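Local coordinates for glutamine cyclotransferase (Tannerella forsythia, PDB 6QRO), which probably catalyses, as a zinc-dependent glutaminyl cyclase, the cyclisation of N-terminal glutamine in peptides to pyroglutamate, at residues D298-T301 / L302-V305. Residues are numbered along the deposited sequence; the frame is centred on the assembly and turned at random.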
# COMPACT_ATOMS: atom_id res chain seq x y z
N ASP A 298 -9.91 -11.73 -2.71
CA ASP A 298 -11.21 -11.99 -2.11
C ASP A 298 -11.94 -10.66 -2.00
O ASP A 298 -11.50 -9.77 -1.27
CB ASP A 298 -11.02 -12.62 -0.72
CG ASP A 298 -12.30 -13.17 -0.10
OD1 ASP A 298 -13.42 -12.79 -0.49
OD2 ASP A 298 -12.17 -14.00 0.84
N ARG A 299 -13.06 -10.54 -2.72
CA ARG A 299 -13.84 -9.31 -2.70
C ARG A 299 -14.30 -8.95 -1.30
O ARG A 299 -14.32 -7.77 -0.93
CB ARG A 299 -15.03 -9.46 -3.65
CG ARG A 299 -14.61 -9.36 -5.10
CD ARG A 299 -15.72 -9.64 -6.06
NE ARG A 299 -16.20 -11.00 -5.84
CZ ARG A 299 -17.06 -11.63 -6.63
NH1 ARG A 299 -17.53 -11.02 -7.72
NH2 ARG A 299 -17.42 -12.87 -6.34
N GLU A 300 -14.63 -9.95 -0.48
CA GLU A 300 -15.02 -9.68 0.90
C GLU A 300 -13.88 -9.11 1.73
O GLU A 300 -14.10 -8.24 2.58
CB GLU A 300 -15.61 -10.92 1.55
CG GLU A 300 -16.35 -10.58 2.84
CD GLU A 300 -17.20 -9.34 2.74
OE1 GLU A 300 -16.87 -8.33 3.44
OE2 GLU A 300 -18.21 -9.39 2.01
N THR A 301 -12.66 -9.60 1.55
CA THR A 301 -11.52 -8.94 2.18
C THR A 301 -11.40 -7.50 1.70
O THR A 301 -11.26 -6.57 2.51
CB THR A 301 -10.23 -9.71 1.90
OG1 THR A 301 -10.40 -11.07 2.31
CG2 THR A 301 -9.07 -9.10 2.67
N LEU A 302 -11.48 -7.28 0.38
CA LEU A 302 -11.43 -5.92 -0.16
C LEU A 302 -12.54 -5.06 0.40
O LEU A 302 -12.33 -3.88 0.73
CB LEU A 302 -11.52 -5.95 -1.69
CG LEU A 302 -10.49 -6.71 -2.52
CD1 LEU A 302 -10.81 -6.57 -4.02
CD2 LEU A 302 -9.08 -6.21 -2.22
N LYS A 303 -13.74 -5.65 0.51
CA LYS A 303 -14.94 -4.96 1.00
C LYS A 303 -14.74 -4.48 2.42
O LYS A 303 -15.05 -3.33 2.75
CB LYS A 303 -16.13 -5.93 0.90
CG LYS A 303 -17.51 -5.40 1.30
CD LYS A 303 -18.00 -4.37 0.31
CE LYS A 303 -19.50 -4.06 0.48
NZ LYS A 303 -19.97 -3.20 -0.67
N ALA A 304 -14.22 -5.35 3.29
CA ALA A 304 -13.99 -4.99 4.68
C ALA A 304 -13.07 -3.77 4.80
O ALA A 304 -13.38 -2.81 5.51
CB ALA A 304 -13.39 -6.16 5.44
N VAL A 305 -11.93 -3.82 4.13
CA VAL A 305 -10.97 -2.73 4.24
C VAL A 305 -11.54 -1.46 3.63
O VAL A 305 -11.45 -0.38 4.22
CB VAL A 305 -9.63 -3.12 3.58
CG1 VAL A 305 -8.64 -1.97 3.66
CG2 VAL A 305 -9.05 -4.34 4.23
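L302 N donates to D298 O at 3.0 Å in a nearly straight bond. This is the first of four successive i to i+4 bonds that open helix 299-314. K303 N to R299 O follows at 2.6 Å and is more bent, at 149°. A304 N then reaches E300 O at 3.0 Å, and V305 N reaches T301 O at 3.3 Å. D298 is the N-cap. Its side chain reaches the start of the helix, where OD1 accepts from E300 N at 3.1 Å. The donor meets OD1 from above the carboxylate plane, and the bond is bent. D298 thus serves the helix start twice, through its main-chain carbonyl and its side chain.

E300 and K303 meet on the outer side of the turn. In both, CG is anti to the backbone N and the chain bends at chi2, which brings the E300 carboxylate against the aliphatic base of K303, with OE1 3.6 Å from K303 CB. The charged ends do not pair: E300 OE2 and K303 NZ are 7.0 Å apart. K303 NZ instead bonds F29 O and forms a salt bridge with E307 one turn on.

T301, L302, A304 and V305 are buried. V305 CG2 sits 3.6 Å from the main-chain T301 O, and the side chains of T301 and V305 both touch F216. T301 OG1 is hydrogen-bonded to S211 O. L302 packs on Y35 and I38 of helix 31-43, and on I141 of helix 132-151. A304 and E300 touch Y242 and Y245.

The start of this last helix, 299-314, therefore has a buried side and a more open side. Main-chain bonds and the aspartate cap hold it, and the negative D298 probably suits the helix dipole. The E300-K303 contact is carbon against carboxylate, so any attraction between their charges is probably weak.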